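Local coordinates for TATA-box-binding protein (Sulfolobus acidocaldarius, PDB 1MP9) that probably acts as a general transcription factor of archaea, binding the TATA box of promoters close to the site where RNA polymerase starts transcription, at residues A[12-23]-A[102-113]; A[54-62]-A[71-79]. All blocks are in the same frame, centred on the assembly; numbering follows the deposited sequence.

Contact 1: A[12-23]-A[102-113]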
ATOM      1  N   VAL A  12      -1.615  19.270  -5.564  1.00 21.01           N
ATOM      2  CA  VAL A  12      -1.518  19.926  -4.270  1.00 21.40           C
ATOM      3  C   VAL A  12      -1.271  18.855  -3.214  1.00 22.65           C
ATOM      4  O   VAL A  12      -2.015  17.857  -3.123  1.00 21.97           O
ATOM      5  CB  VAL A  12      -2.818  20.686  -3.942  1.00 21.42           C
ATOM      6  CG1 VAL A  12      -2.745  21.273  -2.519  1.00 22.94           C
ATOM      7  CG2 VAL A  12      -3.028  21.813  -4.992  1.00 20.02           C
ATOM      8  N   VAL A  13      -0.213  19.063  -2.431  1.00 21.13           N
ATOM      9  CA  VAL A  13       0.186  18.132  -1.398  1.00 20.89           C
ATOM     10  C   VAL A  13      -0.209  18.665  -0.023  1.00 21.23           C
ATOM     11  O   VAL A  13      -0.026  19.841   0.252  1.00 21.02           O
ATOM     12  CB  VAL A  13       1.734  17.913  -1.407  1.00 22.96           C
ATOM     13  CG1 VAL A  13       2.147  17.018  -0.209  1.00 22.28           C
ATOM     14  CG2 VAL A  13       2.175  17.265  -2.742  1.00 22.63           C
ATOM     15  N   ASN A  14      -0.754  17.793   0.821  1.00 21.32           N
ATOM     16  CA  ASN A  14      -1.127  18.163   2.177  1.00 24.29           C
ATOM     17  C   ASN A  14      -0.557  17.133   3.157  1.00 22.90           C
ATOM     18  O   ASN A  14      -0.748  15.930   2.961  1.00 24.23           O
ATOM     19  CB  ASN A  14      -2.651  18.181   2.301  1.00 27.12           C
ATOM     20  CG  ASN A  14      -3.111  18.760   3.611  1.00 32.30           C
ATOM     21  OD1 ASN A  14      -2.835  19.927   3.911  1.00 37.41           O
ATOM     22  ND2 ASN A  14      -3.819  17.960   4.409  1.00 34.80           N
ATOM     23  N   ILE A  15       0.141  17.582   4.198  1.00 22.12           N
ATOM     24  CA  ILE A  15       0.663  16.647   5.199  1.00 19.82           C
ATOM     25  C   ILE A  15      -0.460  16.355   6.170  1.00 20.62           C
ATOM     26  O   ILE A  15      -1.038  17.265   6.751  1.00 21.18           O
ATOM     27  CB  ILE A  15       1.832  17.221   5.942  1.00 20.90           C
ATOM     28  CG1 ILE A  15       2.966  17.425   4.930  1.00 24.12           C
ATOM     29  CG2 ILE A  15       2.260  16.250   7.106  1.00 20.26           C
ATOM     30  CD1 ILE A  15       4.258  17.887   5.532  1.00 29.10           C
ATOM     31  N   GLU A  16      -0.800  15.082   6.306  1.00 18.60           N
ATOM     32  CA  GLU A  16      -1.876  14.667   7.199  1.00 18.94           C
ATOM     33  C   GLU A  16      -1.341  14.317   8.585  1.00 20.15           C
ATOM     34  O   GLU A  16      -2.021  14.524   9.575  1.00 19.77           O
ATOM     35  CB  GLU A  16      -2.578  13.431   6.619  1.00 19.27           C
ATOM     36  CG  GLU A  16      -3.211  13.638   5.225  1.00 21.99           C
ATOM     37  CD  GLU A  16      -4.267  14.736   5.229  1.00 22.95           C
ATOM     38  OE1 GLU A  16      -4.717  15.111   6.323  1.00 22.93           O
ATOM     39  OE2 GLU A  16      -4.644  15.228   4.146  1.00 26.96           O
ATOM     40  N   ASN A  17      -0.136  13.760   8.661  1.00 19.35           N
ATOM     41  CA  ASN A  17       0.393  13.370   9.950  1.00 20.53           C
ATOM     42  C   ASN A  17       1.869  13.058   9.875  1.00 20.56           C
ATOM     43  O   ASN A  17       2.377  12.607   8.854  1.00 20.64           O
ATOM     44  CB  ASN A  17      -0.305  12.107  10.483  1.00 21.48           C
ATOM     45  CG  ASN A  17       0.097  11.794  11.908  1.00 22.51           C
ATOM     46  OD1 ASN A  17       0.199  12.704  12.726  1.00 21.99           O
ATOM     47  ND2 ASN A  17       0.300  10.517  12.228  1.00 20.76           N
ATOM     48  N   ILE A  18       2.551  13.295  10.976  1.00 20.73           N
ATOM     49  CA  ILE A  18       3.966  12.984  11.048  1.00 22.35           C
ATOM     50  C   ILE A  18       4.155  12.111  12.289  1.00 22.86           C
ATOM     51  O   ILE A  18       3.585  12.401  13.344  1.00 22.88           O
ATOM     52  CB  ILE A  18       4.810  14.251  11.213  1.00 22.65           C
ATOM     53  CG1 ILE A  18       4.669  15.138   9.969  1.00 21.44           C
ATOM     54  CG2 ILE A  18       6.291  13.857  11.475  1.00 25.12           C
ATOM     55  CD1 ILE A  18       5.319  16.478  10.109  1.00 19.89           C
ATOM     56  N   VAL A  19       4.907  11.029  12.156  1.00 21.60           N
ATOM     57  CA  VAL A  19       5.191  10.193  13.319  1.00 21.77           C
ATOM     58  C   VAL A  19       6.682  10.368  13.524  1.00 21.53           C
ATOM     59  O   VAL A  19       7.469  10.141  12.593  1.00 20.03           O
ATOM     60  CB  VAL A  19       4.881   8.663  13.085  1.00 22.27           C
ATOM     61  CG1 VAL A  19       5.216   7.844  14.381  1.00 23.54           C
ATOM     62  CG2 VAL A  19       3.414   8.464  12.753  1.00 23.13           C
ATOM     63  N   ALA A  20       7.074  10.793  14.723  1.00 20.35           N
ATOM     64  CA  ALA A  20       8.494  10.985  15.004  1.00 21.77           C
ATOM     65  C   ALA A  20       8.878  10.368  16.352  1.00 23.20           C
ATOM     66  O   ALA A  20       8.029  10.116  17.206  1.00 20.79           O
ATOM     67  CB  ALA A  20       8.855  12.521  15.011  1.00 21.11           C
ATOM     68  N   THR A  21      10.175  10.193  16.521  1.00 24.25           N
ATOM     69  CA  THR A  21      10.764   9.631  17.714  1.00 27.69           C
ATOM     70  C   THR A  21      11.632  10.673  18.424  1.00 29.16           C
ATOM     71  O   THR A  21      12.329  11.457  17.771  1.00 28.01           O
ATOM     72  CB  THR A  21      11.629   8.421  17.325  1.00 27.86           C
ATOM     73  OG1 THR A  21      10.784   7.279  17.191  1.00 32.65           O
ATOM     74  CG2 THR A  21      12.650   8.135  18.368  1.00 33.97           C
ATOM     75  N   VAL A  22      11.568  10.698  19.758  1.00 28.89           N
ATOM     76  CA  VAL A  22      12.384  11.609  20.538  1.00 31.58           C
ATOM     77  C   VAL A  22      13.053  10.755  21.589  1.00 33.56           C
ATOM     78  O   VAL A  22      12.376  10.157  22.432  1.00 33.05           O
ATOM     79  CB  VAL A  22      11.564  12.712  21.250  1.00 31.95           C
ATOM     80  CG1 VAL A  22      12.510  13.600  22.089  1.00 31.55           C
ATOM     81  CG2 VAL A  22      10.847  13.551  20.244  1.00 30.24           C
ATOM     82  N   THR A  23      14.378  10.680  21.532  1.00 35.15           N
ATOM     83  CA  THR A  23      15.102   9.862  22.487  1.00 39.01           C
ATOM     84  C   THR A  23      15.474  10.697  23.694  1.00 40.26           C
ATOM     85  O   THR A  23      16.127  11.733  23.563  1.00 40.79           O
ATOM     86  CB  THR A  23      16.349   9.254  21.844  1.00 38.56           C
ATOM     87  OG1 THR A  23      15.963   8.551  20.652  1.00 40.85           O
ATOM     88  CG2 THR A  23      17.003   8.269  22.789  1.00 40.49           C
ATOM     89  N   PRO A 102      17.531  16.426  23.471  1.00 49.02           N
ATOM     90  CA  PRO A 102      16.976  15.224  22.846  1.00 47.16           C
ATOM     91  C   PRO A 102      16.898  15.422  21.341  1.00 44.38           C
ATOM     92  O   PRO A 102      16.581  16.504  20.869  1.00 43.20           O
ATOM     93  CB  PRO A 102      15.597  15.113  23.482  1.00 48.11           C
ATOM     94  CG  PRO A 102      15.228  16.564  23.740  1.00 50.01           C
ATOM     95  CD  PRO A 102      16.523  17.112  24.297  1.00 49.07           C
ATOM     96  N   LYS A 103      17.206  14.388  20.581  1.00 42.80           N
ATOM     97  CA  LYS A 103      17.129  14.517  19.137  1.00 41.91           C
ATOM     98  C   LYS A 103      15.765  14.015  18.680  1.00 38.90           C
ATOM     99  O   LYS A 103      15.191  13.115  19.279  1.00 37.71           O
ATOM    100  CB  LYS A 103      18.234  13.709  18.444  1.00 45.58           C
ATOM    101  CG  LYS A 103      19.652  14.238  18.669  1.00 49.37           C
ATOM    102  CD  LYS A 103      20.652  13.427  17.851  1.00 51.56           C
ATOM    103  CE  LYS A 103      22.077  13.942  18.005  1.00 52.78           C
ATOM    104  NZ  LYS A 103      23.052  13.127  17.209  1.00 53.51           N
ATOM    105  N   ILE A 104      15.276  14.596  17.597  1.00 37.23           N
ATOM    106  CA  ILE A 104      13.987  14.245  17.039  1.00 34.86           C
ATOM    107  C   ILE A 104      14.186  13.606  15.681  1.00 33.02           C
ATOM    108  O   ILE A 104      14.763  14.231  14.804  1.00 33.90           O
ATOM    109  CB  ILE A 104      13.141  15.504  16.841  1.00 34.63           C
ATOM    110  CG1 ILE A 104      12.802  16.133  18.190  1.00 35.37           C
ATOM    111  CG2 ILE A 104      11.890  15.171  16.068  1.00 36.87           C
ATOM    112  CD1 ILE A 104      12.017  17.441  18.048  1.00 35.03           C
ATOM    113  N   GLN A 105      13.713  12.382  15.496  1.00 28.93           N
ATOM    114  CA  GLN A 105      13.846  11.734  14.203  1.00 27.90           C
ATOM    115  C   GLN A 105      12.485  11.397  13.606  1.00 26.29           C
ATOM    116  O   GLN A 105      11.644  10.747  14.243  1.00 24.27           O
ATOM    117  CB  GLN A 105      14.681  10.447  14.307  1.00 29.95           C
ATOM    118  CG  GLN A 105      16.062  10.680  14.898  1.00 36.42           C
ATOM    119  CD  GLN A 105      16.971   9.454  14.856  1.00 39.17           C
ATOM    120  OE1 GLN A 105      17.343   8.977  13.781  1.00 42.00           O
ATOM    121  NE2 GLN A 105      17.343   8.947  16.033  1.00 41.04           N
ATOM    122  N   ILE A 106      12.261  11.827  12.377  1.00 24.56           N
ATOM    123  CA  ILE A 106      11.002  11.502  11.730  1.00 22.81           C
ATOM    124  C   ILE A 106      11.005  10.047  11.298  1.00 22.67           C
ATOM    125  O   ILE A 106      11.930   9.578  10.614  1.00 22.59           O
ATOM    126  CB  ILE A 106      10.732  12.395  10.498  1.00 24.93           C
ATOM    127  CG1 ILE A 106      10.517  13.830  10.967  1.00 24.49           C
ATOM    128  CG2 ILE A 106       9.468  11.888   9.738  1.00 20.07           C
ATOM    129  CD1 ILE A 106      10.202  14.826   9.863  1.00 30.21           C
ATOM    130  N   GLN A 107       9.969   9.334  11.715  1.00 20.67           N
ATOM    131  CA  GLN A 107       9.798   7.929  11.370  1.00 22.23           C
ATOM    132  C   GLN A 107       8.933   7.761  10.134  1.00 20.41           C
ATOM    133  O   GLN A 107       9.207   6.907   9.321  1.00 20.77           O
ATOM    134  CB  GLN A 107       9.164   7.145  12.529  1.00 23.23           C
ATOM    135  CG  GLN A 107      10.013   7.167  13.786  1.00 28.12           C
ATOM    136  CD  GLN A 107      11.426   6.730  13.486  1.00 31.65           C
ATOM    137  OE1 GLN A 107      11.631   5.696  12.873  1.00 35.22           O
ATOM    138  NE2 GLN A 107      12.411   7.521  13.901  1.00 33.43           N
ATOM    139  N   ASN A 108       7.881   8.555   9.994  1.00 18.77           N
ATOM    140  CA  ASN A 108       7.031   8.431   8.809  1.00 19.78           C
ATOM    141  C   ASN A 108       6.213   9.697   8.643  1.00 18.29           C
ATOM    142  O   ASN A 108       5.887  10.358   9.621  1.00 18.39           O
ATOM    143  CB  ASN A 108       6.037   7.251   8.926  1.00 19.53           C
ATOM    144  CG  ASN A 108       5.185   7.061   7.644  1.00 21.18           C
ATOM    145  OD1 ASN A 108       3.975   6.765   7.696  1.00 23.71           O
ATOM    146  ND2 ASN A 108       5.815   7.189   6.516  1.00 19.98           N
ATOM    147  N   ILE A 109       5.899  10.013   7.394  1.00 17.70           N
ATOM    148  CA  ILE A 109       5.073  11.157   7.091  1.00 17.36           C
ATOM    149  C   ILE A 109       3.921  10.612   6.265  1.00 19.34           C
ATOM    150  O   ILE A 109       4.145   9.842   5.334  1.00 19.36           O
ATOM    151  CB  ILE A 109       5.834  12.184   6.251  1.00 20.54           C
ATOM    152  CG1 ILE A 109       6.982  12.778   7.078  1.00 20.18           C
ATOM    153  CG2 ILE A 109       4.858  13.292   5.795  1.00 20.07           C
ATOM    154  CD1 ILE A 109       7.800  13.811   6.320  1.00 23.07           C
ATOM    155  N   VAL A 110       2.685  10.938   6.626  1.00 18.85           N
ATOM    156  CA  VAL A 110       1.576  10.473   5.804  1.00 19.08           C
ATOM    157  C   VAL A 110       1.031  11.744   5.181  1.00 17.22           C
ATOM    158  O   VAL A 110       0.771  12.723   5.881  1.00 18.40           O
ATOM    159  CB  VAL A 110       0.434   9.807   6.626  1.00 20.19           C
ATOM    160  CG1 VAL A 110      -0.758   9.479   5.647  1.00 19.11           C
ATOM    161  CG2 VAL A 110       0.952   8.512   7.328  1.00 18.90           C
ATOM    162  N   ALA A 111       0.889  11.763   3.870  1.00 16.45           N
ATOM    163  CA  ALA A 111       0.359  12.960   3.213  1.00 18.08           C
ATOM    164  C   ALA A 111      -0.696  12.570   2.246  1.00 19.26           C
ATOM    165  O   ALA A 111      -0.801  11.396   1.864  1.00 18.58           O
ATOM    166  CB  ALA A 111       1.467  13.699   2.412  1.00 19.20           C
ATOM    167  N   SER A 112      -1.489  13.555   1.844  1.00 19.63           N
ATOM    168  CA  SER A 112      -2.480  13.311   0.814  1.00 20.88           C
ATOM    169  C   SER A 112      -2.104  14.267  -0.324  1.00 20.28           C
ATOM    170  O   SER A 112      -1.263  15.180  -0.152  1.00 21.18           O
ATOM    171  CB  SER A 112      -3.903  13.613   1.284  1.00 19.57           C
ATOM    172  OG  SER A 112      -4.027  14.953   1.725  1.00 22.48           O
ATOM    173  N   ALA A 113      -2.666  14.004  -1.502  1.00 18.99           N
ATOM    174  CA  ALA A 113      -2.451  14.868  -2.639  1.00 19.33           C
ATOM    175  C   ALA A 113      -3.678  14.849  -3.509  1.00 20.20           C
ATOM    176  O   ALA A 113      -4.474  13.893  -3.477  1.00 20.27           O
ATOM    177  CB  ALA A 113      -1.254  14.425  -3.457  1.00 19.34           C
TER

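Contact 2: A[54-62]-A[71-79]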
ATOM      1  N   LEU A  54      -1.843  15.789  24.309  1.00 44.35           N
ATOM      2  CA  LEU A  54      -1.865  17.240  24.334  1.00 46.85           C
ATOM      3  C   LEU A  54      -3.097  17.638  23.551  1.00 48.31           C
ATOM      4  O   LEU A  54      -3.516  16.941  22.619  1.00 47.90           O
ATOM      5  CB  LEU A  54      -0.622  17.821  23.680  1.00 47.27           C
ATOM      6  CG  LEU A  54       0.576  17.882  24.620  1.00 47.89           C
ATOM      7  CD1 LEU A  54       1.817  18.348  23.886  1.00 47.20           C
ATOM      8  CD2 LEU A  54       0.238  18.829  25.747  1.00 48.05           C
ATOM      9  N   GLU A  55      -3.696  18.749  23.937  1.00 49.71           N
ATOM     10  CA  GLU A  55      -4.881  19.200  23.243  1.00 51.07           C
ATOM     11  C   GLU A  55      -4.529  20.452  22.470  1.00 50.03           C
ATOM     12  O   GLU A  55      -3.659  21.212  22.881  1.00 49.91           O
ATOM     13  CB  GLU A  55      -5.992  19.481  24.245  1.00 53.40           C
ATOM     14  CG  GLU A  55      -7.353  19.316  23.641  1.00 56.93           C
ATOM     15  CD  GLU A  55      -7.451  18.040  22.837  1.00 58.86           C
ATOM     16  OE1 GLU A  55      -7.135  16.962  23.387  1.00 59.95           O
ATOM     17  OE2 GLU A  55      -7.844  18.116  21.652  1.00 60.91           O
ATOM     18  N   SER A  56      -5.190  20.638  21.336  1.00 50.20           N
ATOM     19  CA  SER A  56      -4.968  21.803  20.476  1.00 50.06           C
ATOM     20  C   SER A  56      -3.539  22.360  20.519  1.00 48.83           C
ATOM     21  O   SER A  56      -3.209  23.185  21.376  1.00 49.74           O
ATOM     22  CB  SER A  56      -5.936  22.922  20.858  1.00 50.53           C
ATOM     23  OG  SER A  56      -5.590  23.457  22.125  1.00 51.09           O
ATOM     24  N   PRO A  57      -2.681  21.922  19.584  1.00 47.17           N
ATOM     25  CA  PRO A  57      -3.078  20.951  18.564  1.00 44.88           C
ATOM     26  C   PRO A  57      -3.183  19.555  19.184  1.00 43.46           C
ATOM     27  O   PRO A  57      -2.590  19.282  20.228  1.00 41.87           O
ATOM     28  CB  PRO A  57      -1.969  21.074  17.523  1.00 45.42           C
ATOM     29  CG  PRO A  57      -0.769  21.412  18.344  1.00 45.37           C
ATOM     30  CD  PRO A  57      -1.298  22.391  19.371  1.00 46.32           C
ATOM     31  N   LYS A  58      -3.970  18.695  18.550  1.00 41.38           N
ATOM     32  CA  LYS A  58      -4.167  17.346  19.032  1.00 40.21           C
ATOM     33  C   LYS A  58      -2.878  16.568  18.775  1.00 38.04           C
ATOM     34  O   LYS A  58      -2.496  16.318  17.629  1.00 38.13           O
ATOM     35  CB  LYS A  58      -5.353  16.697  18.308  1.00 41.69           C
ATOM     36  CG  LYS A  58      -5.775  15.323  18.839  1.00 43.97           C
ATOM     37  CD  LYS A  58      -7.033  14.818  18.122  1.00 47.34           C
ATOM     38  CE  LYS A  58      -8.275  15.640  18.508  1.00 49.15           C
ATOM     39  NZ  LYS A  58      -9.415  15.489  17.540  1.00 51.02           N
ATOM     40  N   ILE A  59      -2.191  16.214  19.848  1.00 34.16           N
ATOM     41  CA  ILE A  59      -0.952  15.463  19.724  1.00 32.84           C
ATOM     42  C   ILE A  59      -0.928  14.343  20.742  1.00 31.11           C
ATOM     43  O   ILE A  59      -1.410  14.525  21.864  1.00 30.25           O
ATOM     44  CB  ILE A  59       0.273  16.345  20.013  1.00 32.89           C
ATOM     45  CG1 ILE A  59       0.314  17.523  19.044  1.00 34.49           C
ATOM     46  CG2 ILE A  59       1.548  15.518  19.872  1.00 32.41           C
ATOM     47  CD1 ILE A  59       0.624  17.119  17.629  1.00 32.26           C
ATOM     48  N   THR A  60      -0.405  13.182  20.352  1.00 28.78           N
ATOM     49  CA  THR A  60      -0.289  12.105  21.311  1.00 28.20           C
ATOM     50  C   THR A  60       1.165  11.721  21.420  1.00 27.00           C
ATOM     51  O   THR A  60       1.888  11.643  20.430  1.00 24.03           O
ATOM     52  CB  THR A  60      -1.123  10.881  20.948  1.00 29.71           C
ATOM     53  OG1 THR A  60      -2.509  11.229  21.022  1.00 31.72           O
ATOM     54  CG2 THR A  60      -0.865   9.717  21.954  1.00 27.66           C
ATOM     55  N   SER A  61       1.601  11.519  22.652  1.00 25.77           N
ATOM     56  CA  SER A  61       2.976  11.123  22.892  1.00 25.68           C
ATOM     57  C   SER A  61       2.937   9.804  23.633  1.00 23.90           C
ATOM     58  O   SER A  61       2.216   9.665  24.621  1.00 25.80           O
ATOM     59  CB  SER A  61       3.681  12.179  23.741  1.00 26.83           C
ATOM     60  OG  SER A  61       5.057  11.855  23.868  1.00 31.73           O
ATOM     61  N   LEU A  62       3.672   8.821  23.138  1.00 23.94           N
ATOM     62  CA  LEU A  62       3.729   7.510  23.803  1.00 23.86           C
ATOM     63  C   LEU A  62       5.141   7.444  24.367  1.00 23.99           C
ATOM     64  O   LEU A  62       6.114   7.528  23.602  1.00 22.00           O
ATOM     65  CB  LEU A  62       3.504   6.383  22.790  1.00 23.74           C
ATOM     66  CG  LEU A  62       2.232   6.563  21.948  1.00 25.28           C
ATOM     67  CD1 LEU A  62       2.155   5.493  20.898  1.00 26.07           C
ATOM     68  CD2 LEU A  62       0.987   6.482  22.863  1.00 27.08           C
ATOM     69  N   VAL A  71       5.941  10.518  19.069  1.00 23.13           N
ATOM     70  CA  VAL A  71       5.007  11.642  19.009  1.00 21.64           C
ATOM     71  C   VAL A  71       4.249  11.590  17.690  1.00 22.27           C
ATOM     72  O   VAL A  71       4.848  11.497  16.610  1.00 21.37           O
ATOM     73  CB  VAL A  71       5.774  12.967  19.155  1.00 21.75           C
ATOM     74  CG1 VAL A  71       4.824  14.163  19.065  1.00 20.27           C
ATOM     75  CG2 VAL A  71       6.487  12.973  20.523  1.00 21.32           C
ATOM     76  N   THR A  72       2.925  11.649  17.778  1.00 20.92           N
ATOM     77  CA  THR A  72       2.098  11.557  16.599  1.00 21.85           C
ATOM     78  C   THR A  72       1.031  12.647  16.578  1.00 21.66           C
ATOM     79  O   THR A  72       0.601  13.121  17.639  1.00 20.85           O
ATOM     80  CB  THR A  72       1.436  10.164  16.544  1.00 22.66           C
ATOM     81  OG1 THR A  72       0.737  10.015  15.324  1.00 19.93           O
ATOM     82  CG2 THR A  72       0.452   9.982  17.722  1.00 24.10           C
ATOM     83  N   GLY A  73       0.630  13.060  15.377  1.00 19.60           N
ATOM     84  CA  GLY A  73      -0.396  14.085  15.258  1.00 21.78           C
ATOM     85  C   GLY A  73       0.002  15.395  14.596  1.00 23.30           C
ATOM     86  O   GLY A  73      -0.857  16.067  14.002  1.00 24.30           O
ATOM     87  N   ALA A  74       1.281  15.773  14.665  1.00 23.46           N
ATOM     88  CA  ALA A  74       1.723  17.042  14.062  1.00 24.73           C
ATOM     89  C   ALA A  74       1.598  16.994  12.536  1.00 25.82           C
ATOM     90  O   ALA A  74       1.800  15.934  11.925  1.00 25.85           O
ATOM     91  CB  ALA A  74       3.159  17.332  14.449  1.00 22.99           C
ATOM     92  N   LYS A  75       1.263  18.129  11.922  1.00 26.94           N
ATOM     93  CA  LYS A  75       1.105  18.182  10.472  1.00 28.51           C
ATOM     94  C   LYS A  75       2.169  18.990   9.797  1.00 28.46           C
ATOM     95  O   LYS A  75       2.074  19.233   8.606  1.00 29.49           O
ATOM     96  CB  LYS A  75      -0.275  18.722  10.091  1.00 29.46           C
ATOM     97  CG  LYS A  75      -1.373  17.778  10.519  1.00 30.58           C
ATOM     98  CD  LYS A  75      -2.777  18.332  10.336  1.00 34.20           C
ATOM     99  CE  LYS A  75      -3.785  17.344  10.931  1.00 37.52           C
ATOM    100  NZ  LYS A  75      -5.223  17.727  10.757  1.00 40.33           N
ATOM    101  N   SER A  76       3.165  19.420  10.565  1.00 28.75           N
ATOM    102  CA  SER A  76       4.297  20.181  10.041  1.00 29.86           C
ATOM    103  C   SER A  76       5.496  20.061  10.987  1.00 30.96           C
ATOM    104  O   SER A  76       5.331  19.726  12.169  1.00 28.93           O
ATOM    105  CB  SER A  76       3.935  21.679   9.872  1.00 31.32           C
ATOM    106  OG  SER A  76       3.886  22.353  11.121  1.00 28.91           O
ATOM    107  N   THR A  77       6.700  20.337  10.483  1.00 32.24           N
ATOM    108  CA  THR A  77       7.884  20.243  11.329  1.00 34.77           C
ATOM    109  C   THR A  77       7.784  21.251  12.463  1.00 35.29           C
ATOM    110  O   THR A  77       8.085  20.930  13.614  1.00 35.62           O
ATOM    111  CB  THR A  77       9.187  20.525  10.549  1.00 36.53           C
ATOM    112  OG1 THR A  77       9.154  21.863  10.049  1.00 39.44           O
ATOM    113  CG2 THR A  77       9.349  19.554   9.395  1.00 36.54           C
ATOM    114  N   ASP A  78       7.355  22.472  12.155  1.00 36.15           N
ATOM    115  CA  ASP A  78       7.217  23.476  13.209  1.00 35.81           C
ATOM    116  C   ASP A  78       6.261  23.004  14.288  1.00 34.46           C
ATOM    117  O   ASP A  78       6.519  23.175  15.498  1.00 33.59           O
ATOM    118  CB  ASP A  78       6.718  24.804  12.640  1.00 39.32           C
ATOM    119  CG  ASP A  78       7.797  25.539  11.912  1.00 43.03           C
ATOM    120  OD1 ASP A  78       8.930  25.561  12.442  1.00 46.93           O
ATOM    121  OD2 ASP A  78       7.530  26.087  10.822  1.00 45.10           O
ATOM    122  N   GLU A  79       5.162  22.400  13.851  1.00 32.49           N
ATOM    123  CA  GLU A  79       4.170  21.895  14.781  1.00 32.82           C
ATOM    124  C   GLU A  79       4.783  20.780  15.636  1.00 31.55           C
ATOM    125  O   GLU A  79       4.540  20.697  16.848  1.00 32.03           O
ATOM    126  CB  GLU A  79       2.959  21.354  14.022  1.00 35.66           C
ATOM    127  CG  GLU A  79       1.623  21.612  14.731  1.00 40.46           C
ATOM    128  CD  GLU A  79       0.544  20.589  14.368  1.00 44.03           C
ATOM    129  OE1 GLU A  79       0.215  20.443  13.160  1.00 42.41           O
ATOM    130  OE2 GLU A  79       0.029  19.931  15.305  1.00 46.34           O
TER

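Contact 1: A[12-23]-A[102-113]
Glu16 reaches across from one strand to Ser112 on the other, its OE2 taking the Ser112 OG hydroxyl at 2.5 Å on the anti lone pair. The same OE2 is met from above the carboxylate plane, 60° out of it, by Asn14 ND2 at 2.9 Å, so two donors on different strands fix the group. The bend in the Glu16 chain at chi2 (-60°) folds the carboxylate back toward Ser112. With an alanine here, Ser112 OG and Asn14 ND2 would probably lose their shared acceptor and be freer to turn.

The backbones are antiparallel, their axes 147° apart, and two classic beta bulges interrupt the register. In one, Val110 O accepts from Glu16 N at 2.9 Å and from Asn17 N at 3.1 Å; in the other, Val19 O receives Gln107 N and Asn108 N. Each repeat thus contributes one bulge facing a valine of the other, as befits the middle of the TBP saddle, where the pseudo-symmetric repeats join.

The tightly packed, largely buried part is the aliphatic face. Ile15 and Ile109 cross at an angle, CG2 to CG2 4.1 Å, and Val22 CG2 lies 3.8 Å from Ile104 CG1. Ala20 sits opposite Ile106 and Ala111 opposite Ile15, small residues facing large ones. On the other face Asn14 and Gln105 are exposed, and the pairing slackens at Thr23, whose N makes only a weak 3.4 Å bond to Lys103 O.

The aliphatic face lies under two helices: Ala20 and Val22 touch 77-93, while Val13 and Ala111 touch 168-184. Across the sheet, Asn17 and Val110 meet Glu134 of the second subunit; at the edges of the pair, strands 68-72 and 159-165 continue the sheet.

Contact 2: A[54-62]-A[71-79]
Thr72 N donates to Thr60 O at 2.8 Å, with an angle of 168° at the hydrogen, and Thr60 N returns a bond to Thr72 O at 2.9 Å. These two nearly straight bonds define a hydrogen-bonded antiparallel pair. Beside them the Thr72 methyl CG2 lies 3.7 Å from Thr60 CB, while Thr72 OG1, placed anti to the backbone N, bonds to Asn17.

Ile59 closes the other face. Its CG2 sits 3.6 Å from Val71 CG1. Its CG1 lies anti to the carbonyl carbon (chi1 -59°) and carries CD1 to the turn after Thr72, 3.3 Å from Ala74 N and close to the Gly73 carbonyl carbon. The turn depends on Gly73: with phi at 117°, a beta carbon there would fall 2.7 Å from Lys58 O, a clash.

Glu79, at the helix start, packs beside Pro57 of the loop before strand 59-63. Its OE2 lies 3.2 Å from Pro57 CB, the proline ring and the glutamate chain passing alongside, headed opposite ways, while OE1 accepts Lys75 N from above the carboxylate plane. Ser76 OG in turn takes Glu79 N at 3.0 Å, an N-cap bond. The contact joins the end of the beta hairpin 59-63/68-72 to the start of the N-capped helix 77-93, the chain turning at Gly73, as part of the strand-and-helix repeat of the TBP saddle.

Contact 2 lies wholly within the part of the chain between the two strands of contact 1, and their centres are about 10 Å apart. Strand 12-23 of contact 1 borders strand 68-72 of contact 2, so one sheet runs through both: Ala20 O lies 2.8 Å from Val71 N, a probable hydrogen bond. Asn17 reaches the end of strand 68-72 by a probable bond from ND2 to Thr72 OG1 (3.2 Å), and its OD1 makes a weak bond to Gly73 N, where the turn begins. Contact 1 joins the two repeats, whereas contact 2 lies within the first. The sheet face opposite the helices is, in this family, the concave surface that meets DNA; here Val110 and Thr72 touch the second subunit.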